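Local coordinates for protein quinone reductase (Klebsiella pneumoniae subsp. pneumoniae, PDB 4GI5) that binds FAD on a flavodoxin-like fold and probably acts as an NAD(P)H dehydrogenase that reduces quinones, at residues A40-N43 against F44-H48; G133-D136 against R137-W141; L238-L241 against W242-E245; F249-Q252 against N253-D256. All blocks are in the same frame, centred on the assembly; numbering follows the deposited sequence.

Contact 1 (A40-N43 against F44-H48); sequences ALKN and FAIRH
N43 and R47, one turn apart on helix 37-51, illustrate how a guanidinium can rest on an aliphatic carbon. The extended arm of R47 brings one face of its flat end over N43 CB, with R47 NH1 3.7 Å from N43 CB. The asparagine amide is turned 44° against the guanidinium, too steep for a flat stack.

That amide serves another neighbour. With CG beside the backbone N (chi1 -68°), N43 presents OD1 to the lysine before it, and K42 NZ donates to N43 OD1 at 2.7 Å from a position tilted 33° out of the carbonyl plane. The bends near the end of the K42 chain carry the ammonium there, while its first methylenes run beside I46 in the same direction, K42 CG lying 3.7 Å from I46 CD1. Beneath these side chains the backbone repeats the i to i+4 bond of the alpha-helix, for instance from I46 N to K42 O at 2.9 Å.

The helix is the crossover of the beta-alpha-beta unit formed with strands 24-29 and 55-60. L41 packs on F227 of helix 224-239, and the side chain of A40 lies about 4 Å from bound FAD.

Chemically, K42 divides its duties: its methylenes pack on I46, while its charge, also engaged in a cation-pi contact with Y29, would be expected to polarise the side-chain carbonyl of N43.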
loop_
_atom_site.group_PDB
_atom_site.type_symbol
_atom_site.label_atom_id
_atom_site.label_comp_id
_atom_site.label_asym_id
_atom_site.label_seq_id
_atom_site.Cartn_x
_atom_site.Cartn_y
_atom_site.Cartn_z
ATOM N N ALA B 40 0.952 3.078 -23.051
ATOM C CA ALA B 40 1.625 4.052 -23.939
ATOM C C ALA B 40 2.919 4.562 -23.364
ATOM O O ALA B 40 3.947 4.736 -24.038
ATOM C CB ALA B 40 0.679 5.171 -24.326
ATOM N N LEU B 41 2.898 4.960 -22.064
ATOM C CA LEU B 41 4.084 5.420 -21.457
ATOM C C LEU B 41 5.151 4.384 -21.269
ATOM O O LEU B 41 6.330 4.670 -21.425
ATOM C CB LEU B 41 3.703 6.043 -20.076
ATOM C CG LEU B 41 2.816 7.280 -20.073
ATOM C CD1 LEU B 41 2.293 7.546 -18.608
ATOM C CD2 LEU B 41 3.588 8.494 -20.511
ATOM N N LYS B 42 4.742 3.149 -21.007
ATOM C CA LYS B 42 5.644 2.025 -20.874
ATOM C C LYS B 42 6.384 1.817 -22.235
ATOM O O LYS B 42 7.598 1.682 -22.289
ATOM C CB LYS B 42 4.883 0.758 -20.556
ATOM C CG LYS B 42 5.732 -0.515 -20.791
ATOM C CD LYS B 42 5.083 -1.834 -20.689
ATOM C CE LYS B 42 3.846 -1.962 -21.489
ATOM N NZ LYS B 42 4.174 -2.686 -22.756
ATOM N N ASN B 43 5.607 1.801 -23.299
ATOM C CA ASN B 43 6.248 1.551 -24.607
ATOM C C ASN B 43 7.192 2.654 -24.997
ATOM O O ASN B 43 8.288 2.346 -25.493
ATOM C CB ASN B 43 5.197 1.266 -25.661
ATOM C CG ASN B 43 4.492 -0.059 -25.428
ATOM O OD1 ASN B 43 4.973 -1.057 -24.819
ATOM N ND2 ASN B 43 3.331 -0.064 -25.911
ATOM N N PHE B 44 6.847 3.902 -24.700
ATOM C CA PHE B 44 7.698 5.038 -24.875
ATOM C C PHE B 44 8.961 4.864 -24.106
ATOM O O PHE B 44 10.076 5.114 -24.618
ATOM C CB PHE B 44 6.963 6.337 -24.515
ATOM C CG PHE B 44 7.783 7.561 -24.685
ATOM C CD1 PHE B 44 7.796 8.205 -25.953
ATOM C CD2 PHE B 44 8.626 7.990 -23.700
ATOM C CE1 PHE B 44 8.605 9.303 -26.159
ATOM C CE2 PHE B 44 9.476 9.095 -23.869
ATOM C CZ PHE B 44 9.443 9.772 -25.105
ATOM N N ALA B 45 8.858 4.502 -22.799
ATOM C CA ALA B 45 10.058 4.420 -21.983
ATOM C C ALA B 45 11.004 3.329 -22.465
ATOM O O ALA B 45 12.248 3.549 -22.524
ATOM C CB ALA B 45 9.708 4.093 -20.512
ATOM N N ILE B 46 10.440 2.193 -22.812
ATOM C CA ILE B 46 11.263 1.043 -23.239
ATOM C C ILE B 46 12.008 1.485 -24.538
ATOM O O ILE B 46 13.269 1.335 -24.617
ATOM C CB ILE B 46 10.424 -0.142 -23.557
ATOM C CG1 ILE B 46 9.879 -0.803 -22.265
ATOM C CG2 ILE B 46 11.228 -1.274 -24.205
ATOM C CD1 ILE B 46 8.799 -1.770 -22.503
ATOM N N ARG B 47 11.255 2.034 -25.472
ATOM C CA ARG B 47 11.943 2.495 -26.735
ATOM C C ARG B 47 12.943 3.569 -26.512
ATOM O O ARG B 47 14.050 3.567 -27.162
ATOM C CB ARG B 47 10.938 2.849 -27.798
ATOM C CG ARG B 47 10.109 1.684 -28.179
ATOM C CD ARG B 47 9.195 2.029 -29.361
ATOM N NE ARG B 47 8.104 1.037 -29.431
ATOM C CZ ARG B 47 6.800 1.300 -29.215
ATOM N NH1 ARG B 47 6.381 2.543 -28.888
ATOM N NH2 ARG B 47 5.909 0.307 -29.297
ATOM N N HIS B 48 12.651 4.536 -25.661
ATOM C CA HIS B 48 13.567 5.600 -25.382
ATOM C C HIS B 48 14.868 5.060 -24.823
ATOM O O HIS B 48 15.999 5.533 -25.161
ATOM C CB HIS B 48 12.921 6.638 -24.436
ATOM C CG HIS B 48 13.646 7.916 -24.396
ATOM N ND1 HIS B 48 14.640 8.170 -23.500
ATOM C CD2 HIS B 48 13.576 9.001 -25.214
ATOM C CE1 HIS B 48 15.115 9.382 -23.703
ATOM N NE2 HIS B 48 14.484 9.905 -24.733
#

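Contact 2 (G133-D136 against R137-W141); sequences GWID and RVYAW
V138 sets its CG2 methyl squarely over the five-membered ring of the W134 indole, four residues earlier, and this is the tight half of the contact. The V138 CG2 carbon stands 3.8 Å from the centroid of the W134 five-membered ring and only 5° off the ring normal, a textbook CH-pi approach. The indole reaches this place because CG is anti to the backbone N (chi1 -176°), which swings the ring forward along the helix, toward V138. A second CH-pi contact lies beside it: I135 CD1 meets one face of Y139, 4.1 Å from the centroid of the Y139 ring. The side chains of I135 and Y139 run alongside each other, and Y139 also brushes the indole, W134 CZ3 lying 4.0 Å from Y139 CE1. Polar rims find partners farther off, W134 NE1 on E106 and Y139 OH on the carbonyl of M202.

The other side is looser, though still buried. Two waters sit between the backbone carbonyls of D136 and Y139, 2.8 and 2.9 Å from D136 O, the second only weakly linked to Y139 O. R137 turns away and forms salt bridges to D74 and D102, while D136 pairs with K132 and accepts from A129 N of the second subunit.

Y139, first to leave helical angles, centres an inverse gamma turn and meets W124 of the second subunit edge to face. With D136 lining the FAD pocket, the arrangement is that of a helix end at the dimer interface, where quinone reductases of this family hold their flavin.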
loop_
_atom_site.group_PDB
_atom_site.type_symbol
_atom_site.label_atom_id
_atom_site.label_comp_id
_atom_site.label_asym_id
_atom_site.label_seq_id
_atom_site.Cartn_x
_atom_site.Cartn_y
_atom_site.Cartn_z
ATOM N N GLY B 133 1.791 -7.675 -4.750
ATOM C CA GLY B 133 2.096 -9.099 -4.671
ATOM C C GLY B 133 3.457 -9.506 -5.212
ATOM O O GLY B 133 4.027 -10.461 -4.707
ATOM N N TRP B 134 3.966 -8.776 -6.183
ATOM C CA TRP B 134 5.340 -8.864 -6.570
ATOM C C TRP B 134 6.295 -8.546 -5.425
ATOM O O TRP B 134 7.185 -9.348 -5.106
ATOM C CB TRP B 134 5.589 -8.075 -7.792
ATOM C CG TRP B 134 6.933 -8.125 -8.385
ATOM C CD1 TRP B 134 7.317 -8.963 -9.488
ATOM C CD2 TRP B 134 8.108 -7.419 -8.022
ATOM N NE1 TRP B 134 8.649 -8.707 -9.819
ATOM C CE2 TRP B 134 9.173 -7.847 -8.912
ATOM C CE3 TRP B 134 8.416 -6.484 -7.009
ATOM C CZ2 TRP B 134 10.460 -7.337 -8.807
ATOM C CZ3 TRP B 134 9.727 -5.968 -6.928
ATOM C CH2 TRP B 134 10.707 -6.392 -7.862
ATOM N N ILE B 135 6.038 -7.440 -4.727
ATOM C CA ILE B 135 6.817 -7.117 -3.540
ATOM C C ILE B 135 6.736 -8.245 -2.557
ATOM O O ILE B 135 7.771 -8.758 -2.047
ATOM C CB ILE B 135 6.402 -5.774 -2.919
ATOM C CG1 ILE B 135 6.667 -4.656 -3.898
ATOM C CG2 ILE B 135 7.051 -5.577 -1.548
ATOM C CD1 ILE B 135 8.125 -4.230 -3.958
ATOM N N ASP B 136 5.529 -8.656 -2.168
ATOM C CA ASP B 136 5.371 -9.607 -1.080
ATOM C C ASP B 136 6.079 -10.925 -1.377
ATOM O O ASP B 136 6.635 -11.506 -0.472
ATOM C CB ASP B 136 3.899 -9.973 -0.893
ATOM C CG ASP B 136 3.026 -8.846 -0.252
ATOM O OD1 ASP B 136 3.563 -7.828 0.181
ATOM O OD2 ASP B 136 1.767 -8.985 -0.446
ATOM N N ARG B 137 6.013 -11.357 -2.613
ATOM C CA ARG B 137 6.557 -12.664 -3.005
ATOM C C ARG B 137 8.021 -12.646 -3.402
ATOM O O ARG B 137 8.735 -13.634 -3.149
ATOM C CB ARG B 137 5.681 -13.310 -4.045
ATOM C CG ARG B 137 4.309 -13.640 -3.549
ATOM C CD ARG B 137 3.278 -14.169 -4.581
ATOM N NE ARG B 137 3.768 -15.512 -5.031
ATOM C CZ ARG B 137 4.261 -15.775 -6.248
ATOM N NH1 ARG B 137 4.352 -14.872 -7.243
ATOM N NH2 ARG B 137 4.809 -17.017 -6.437
ATOM N N VAL B 138 8.487 -11.589 -4.018
ATOM C CA VAL B 138 9.876 -11.541 -4.503
ATOM C C VAL B 138 10.834 -11.147 -3.365
ATOM O O VAL B 138 11.981 -11.556 -3.324
ATOM C CB VAL B 138 10.001 -10.585 -5.664
ATOM C CG1 VAL B 138 11.409 -10.317 -6.141
ATOM C CG2 VAL B 138 9.159 -11.103 -6.819
ATOM N N TYR B 139 10.354 -10.296 -2.419
ATOM C CA TYR B 139 11.231 -9.735 -1.405
ATOM C C TYR B 139 11.391 -10.725 -0.272
ATOM O O TYR B 139 10.857 -10.570 0.828
ATOM C CB TYR B 139 10.642 -8.386 -0.882
ATOM C CG TYR B 139 11.052 -7.183 -1.613
ATOM C CD1 TYR B 139 11.511 -7.217 -2.931
ATOM C CD2 TYR B 139 10.886 -5.905 -1.016
ATOM C CE1 TYR B 139 11.904 -6.112 -3.630
ATOM C CE2 TYR B 139 11.274 -4.768 -1.706
ATOM C CZ TYR B 139 11.857 -4.822 -2.974
ATOM O OH TYR B 139 12.194 -3.634 -3.537
ATOM N N ALA B 140 12.103 -11.801 -0.533
ATOM C CA ALA B 140 12.260 -12.884 0.445
ATOM C C ALA B 140 13.188 -12.592 1.663
ATOM O O ALA B 140 14.070 -11.743 1.609
ATOM C CB ALA B 140 12.834 -14.125 -0.335
ATOM N N TRP B 141 13.019 -13.435 2.650
ATOM C CA TRP B 141 13.858 -13.458 3.823
ATOM C C TRP B 141 15.242 -13.961 3.458
ATOM O O TRP B 141 15.325 -15.095 2.970
ATOM C CB TRP B 141 13.256 -14.271 4.926
ATOM C CG TRP B 141 14.108 -14.244 6.209
ATOM C CD1 TRP B 141 15.515 -14.538 6.339
ATOM C CD2 TRP B 141 13.681 -13.947 7.519
ATOM N NE1 TRP B 141 15.913 -14.389 7.626
ATOM C CE2 TRP B 141 14.818 -14.082 8.381
ATOM C CE3 TRP B 141 12.478 -13.620 8.043
ATOM C CZ2 TRP B 141 14.755 -13.862 9.732
ATOM C CZ3 TRP B 141 12.393 -13.389 9.398
ATOM C CH2 TRP B 141 13.532 -13.508 10.235
HETATM O O HOH W 1 8.427 -10.388 1.374
HETATM O O HOH W 2 8.432 -13.008 1.194
#

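Contact 3 (L238-L241 against W242-E245); sequences LDTL and WQTE
T240 and T244 meet at a single carbonyl, an example of how one oxygen can gather a turn around itself. T240 O accepts three times: from T244 N at 2.9 Å, from T244 OG1 at 3.0 Å and from Q243 N at 2.9 Å. Their directions differ. The amide of T244 comes almost straight out from the carbonyl, whereas the T244 hydroxyl and the Q243 amide approach from well out of its plane, on opposite faces. T244 can give both groups to one acceptor because its OG1 lies beside its own backbone N (chi1 -67°).

Next to this polar centre lies an apolar contact. L241 CB stands over one face of W242, 3.7 Å from the centroid of the W242 six-membered ring and 16° off its normal, a CH-pi contact between sequence neighbours. The branch follows the ring outward, L241 CD1 lying 3.8 Å from W242 CH2.

A second shell holds the pieces in place. R168 NH1 bonds to the carbonyls of both L241 and T244, bracketing the turn, and T240 OG1 is held by E236 O, one helical turn back. L241 packs on M170 and L211 of the central sheet, while W242 meets H54.

With three donors on T240 O, the chain is sharply turned just after helix 224-239; R168 would be expected to polarise the L241 and T244 carbonyls toward their oxygens, and its two bonds hold the same bend.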
loop_
_atom_site.group_PDB
_atom_site.type_symbol
_atom_site.label_atom_id
_atom_site.label_comp_id
_atom_site.label_asym_id
_atom_site.label_seq_id
_atom_site.Cartn_x
_atom_site.Cartn_y
_atom_site.Cartn_z
ATOM N N LEU B 238 14.343 9.819 -17.896
ATOM C CA LEU B 238 15.081 8.690 -18.361
ATOM C C LEU B 238 16.513 9.083 -18.859
ATOM O O LEU B 238 17.429 8.289 -18.779
ATOM C CB LEU B 238 14.268 8.040 -19.496
ATOM C CG LEU B 238 12.956 7.353 -19.063
ATOM C CD1 LEU B 238 12.222 6.868 -20.280
ATOM C CD2 LEU B 238 13.162 6.223 -18.042
ATOM N N ASP B 239 16.635 10.271 -19.358
ATOM C CA ASP B 239 17.953 10.838 -19.841
ATOM C C ASP B 239 18.867 11.132 -18.659
ATOM O O ASP B 239 20.069 11.256 -18.851
ATOM C CB ASP B 239 17.680 12.154 -20.626
ATOM C CG ASP B 239 17.068 11.918 -21.997
ATOM O OD1 ASP B 239 17.112 10.788 -22.427
ATOM O OD2 ASP B 239 16.547 12.869 -22.617
ATOM N N THR B 240 18.342 11.259 -17.423
ATOM C CA THR B 240 19.155 11.719 -16.304
ATOM C C THR B 240 19.183 10.694 -15.149
ATOM O O THR B 240 19.552 11.045 -14.047
ATOM C CB THR B 240 18.614 13.082 -15.792
ATOM O OG1 THR B 240 17.198 13.011 -15.504
ATOM C CG2 THR B 240 18.797 14.232 -16.808
ATOM N N LEU B 241 18.806 9.442 -15.404
ATOM C CA LEU B 241 18.702 8.446 -14.366
ATOM C C LEU B 241 19.938 8.312 -13.489
ATOM O O LEU B 241 19.842 7.994 -12.266
ATOM C CB LEU B 241 18.397 7.096 -14.922
ATOM C CG LEU B 241 17.015 6.913 -15.409
ATOM C CD1 LEU B 241 16.881 5.597 -16.148
ATOM C CD2 LEU B 241 16.061 6.913 -14.220
ATOM N N TRP B 242 21.094 8.495 -14.122
ATOM C CA TRP B 242 22.377 8.332 -13.423
ATOM C C TRP B 242 23.000 9.676 -13.052
ATOM O O TRP B 242 24.042 9.660 -12.521
ATOM C CB TRP B 242 23.342 7.463 -14.219
ATOM C CG TRP B 242 22.760 6.152 -14.312
ATOM C CD1 TRP B 242 22.799 5.166 -13.352
ATOM C CD2 TRP B 242 21.912 5.661 -15.377
ATOM N NE1 TRP B 242 22.055 4.080 -13.784
ATOM C CE2 TRP B 242 21.521 4.345 -15.030
ATOM C CE3 TRP B 242 21.475 6.181 -16.610
ATOM C CZ2 TRP B 242 20.732 3.536 -15.885
ATOM C CZ3 TRP B 242 20.654 5.331 -17.429
ATOM C CH2 TRP B 242 20.250 4.055 -16.969
ATOM N N GLN B 243 22.334 10.796 -13.274
ATOM C CA GLN B 243 22.792 12.096 -12.866
ATOM C C GLN B 243 21.911 12.677 -11.762
ATOM O O GLN B 243 22.392 13.413 -10.970
ATOM C CB GLN B 243 22.776 13.069 -14.044
ATOM C CG GLN B 243 23.528 12.527 -15.221
ATOM C CD GLN B 243 23.173 13.306 -16.489
ATOM O OE1 GLN B 243 23.127 14.536 -16.493
ATOM N NE2 GLN B 243 22.866 12.585 -17.545
ATOM N N THR B 244 20.631 12.280 -11.638
ATOM C CA THR B 244 19.722 12.959 -10.704
ATOM C C THR B 244 20.123 12.602 -9.279
ATOM O O THR B 244 20.530 11.437 -9.030
ATOM C CB THR B 244 18.287 12.381 -11.025
ATOM O OG1 THR B 244 17.880 12.797 -12.336
ATOM C CG2 THR B 244 17.249 12.834 -10.048
ATOM N N GLU B 245 20.043 13.550 -8.393
ATOM C CA GLU B 245 20.435 13.308 -6.996
ATOM C C GLU B 245 19.302 12.402 -6.360
ATOM O O GLU B 245 18.176 12.787 -6.433
ATOM C CB GLU B 245 20.406 14.622 -6.235
ATOM C CG GLU B 245 20.973 14.555 -4.867
ATOM C CD GLU B 245 22.483 14.326 -4.950
ATOM O OE1 GLU B 245 23.087 14.775 -5.975
ATOM O OE2 GLU B 245 23.033 13.686 -4.019
#

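Contact 4 (F249-Q252 against N253-D256); sequences FRRQ and NHGD
In the loop between helix 224-239 and strand 257-258, R250 and D256 join across a tight reversal of the chain. R250 NH1 donates to D256 OD2 in a long salt bridge of 3.3 Å. The oxygen lies near the guanidinium plane, but the arginine comes from above the carboxylate plane, 66° out of it.

R251 and H254 meet quite differently. The bent arginine chain (chi3 -73°) lays its guanidinium flat on the imidazole, planes 9° apart, with R251 NH1 3.5 Å from H254 NE2. Between them in sequence, Q252 NE2 gives N253 OD1 a nearly straight bond of 2.9 Å, although their amides are steeply turned.

Waters bridge the backbone within the reversal: one molecule donates to R251 O at 2.6 Å and accepts from D256 N at 3.0 Å, and another links Q252 O to the amide of G255.

Around the loop, R158 and the backbone of W155, in strand 154-155, hold the Q252 amide, E161 takes N253 ND2, and V277 near the C terminus accepts from R250. Q252 also packs on I187 of the second subunit, and D256 leads directly into strand 257-258.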
loop_
_atom_site.group_PDB
_atom_site.type_symbol
_atom_site.label_atom_id
_atom_site.label_comp_id
_atom_site.label_asym_id
_atom_site.label_seq_id
_atom_site.Cartn_x
_atom_site.Cartn_y
_atom_site.Cartn_z
ATOM N N PHE B 249 17.538 10.041 2.022
ATOM C CA PHE B 249 17.084 9.319 3.157
ATOM C C PHE B 249 18.303 8.979 4.067
ATOM O O PHE B 249 19.401 8.636 3.568
ATOM C CB PHE B 249 16.403 8.012 2.760
ATOM C CG PHE B 249 15.062 8.193 2.080
ATOM C CD1 PHE B 249 14.026 8.858 2.721
ATOM C CD2 PHE B 249 14.796 7.501 0.948
ATOM C CE1 PHE B 249 12.749 8.945 2.143
ATOM C CE2 PHE B 249 13.499 7.581 0.376
ATOM C CZ PHE B 249 12.526 8.248 0.971
ATOM N N ARG B 250 18.061 8.937 5.363
ATOM C CA ARG B 250 19.111 8.707 6.358
ATOM C C ARG B 250 19.397 7.215 6.495
ATOM O O ARG B 250 18.445 6.387 6.664
ATOM C CB ARG B 250 18.758 9.296 7.693
ATOM C CG ARG B 250 18.635 10.792 7.747
ATOM C CD ARG B 250 18.330 11.196 9.144
ATOM N NE ARG B 250 17.990 12.595 9.275
ATOM C CZ ARG B 250 18.901 13.556 9.365
ATOM N NH1 ARG B 250 20.199 13.245 9.327
ATOM N NH2 ARG B 250 18.484 14.766 9.551
ATOM N N ARG B 251 20.644 6.783 6.507
ATOM C CA ARG B 251 20.957 5.397 6.764
ATOM C C ARG B 251 20.680 4.984 8.204
ATOM O O ARG B 251 20.873 5.765 9.127
ATOM C CB ARG B 251 22.389 5.047 6.362
ATOM C CG ARG B 251 22.680 5.327 4.911
ATOM C CD ARG B 251 23.408 4.203 4.228
ATOM N NE ARG B 251 24.822 4.130 4.644
ATOM C CZ ARG B 251 25.664 3.144 4.297
ATOM N NH1 ARG B 251 26.948 3.204 4.754
ATOM N NH2 ARG B 251 25.319 2.114 3.535
ATOM N N GLN B 252 20.251 3.742 8.406
ATOM C CA GLN B 252 19.895 3.319 9.734
ATOM C C GLN B 252 21.112 3.125 10.695
ATOM O O GLN B 252 21.033 3.536 11.829
ATOM C CB GLN B 252 19.211 1.963 9.702
ATOM C CG GLN B 252 18.760 1.431 11.055
ATOM C CD GLN B 252 18.081 0.083 10.918
ATOM O OE1 GLN B 252 16.823 -0.037 10.745
ATOM N NE2 GLN B 252 18.872 -0.959 11.005
ATOM N N ASN B 253 22.156 2.537 10.150
ATOM C CA ASN B 253 23.187 1.876 11.025
ATOM C C ASN B 253 24.472 2.709 11.174
ATOM O O ASN B 253 25.410 2.206 11.715
ATOM C CB ASN B 253 23.568 0.512 10.526
ATOM C CG ASN B 253 22.401 -0.464 10.562
ATOM O OD1 ASN B 253 21.701 -0.569 11.555
ATOM N ND2 ASN B 253 22.300 -1.250 9.537
ATOM N N HIS B 254 24.469 3.961 10.820
ATOM C CA HIS B 254 25.778 4.671 10.784
ATOM C C HIS B 254 25.793 5.930 11.582
ATOM O O HIS B 254 26.550 6.857 11.282
ATOM C CB HIS B 254 26.131 4.830 9.303
ATOM C CG HIS B 254 26.393 3.520 8.634
ATOM N ND1 HIS B 254 27.587 2.856 8.794
ATOM C CD2 HIS B 254 25.575 2.656 7.978
ATOM C CE1 HIS B 254 27.517 1.654 8.220
ATOM N NE2 HIS B 254 26.295 1.502 7.726
ATOM N N GLY B 255 25.006 5.965 12.629
ATOM C CA GLY B 255 25.010 6.973 13.651
ATOM C C GLY B 255 23.828 7.843 13.796
ATOM O O GLY B 255 23.611 8.424 14.824
ATOM N N ASP B 256 23.008 7.963 12.756
ATOM C CA ASP B 256 21.890 8.862 12.843
ATOM C C ASP B 256 20.769 8.381 13.795
ATOM O O ASP B 256 19.987 9.223 14.292
ATOM C CB ASP B 256 21.262 9.104 11.448
ATOM C CG ASP B 256 22.054 10.016 10.543
ATOM O OD1 ASP B 256 23.182 10.443 10.855
ATOM O OD2 ASP B 256 21.546 10.244 9.458
HETATM O O HOH W 3 23.194 6.645 10.034
HETATM O O HOH W 4 22.500 8.972 6.503
HETATM O O HOH W 5 22.653 4.575 13.617
#

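Overall arrangement
All four contacts are local, each between adjoining segments, so they follow one another along the chain and none nests in or crosses another. Contact 1 lies on the first crossover helix, 37-51. Contact 2 comes next, where helix 129-138 ends at the subunit interface, its centre about 26 Å from that of contact 1. Contact 3 turns the chain out of helix 224-239 and returns to contact 1 in space: H48 packs on L238 and D239, and A45 on L238, tying the two helices together. A few residues later contact 4 closes a loop before strand 257-258, about 36 Å from contact 1 between centres and across the chain's middle.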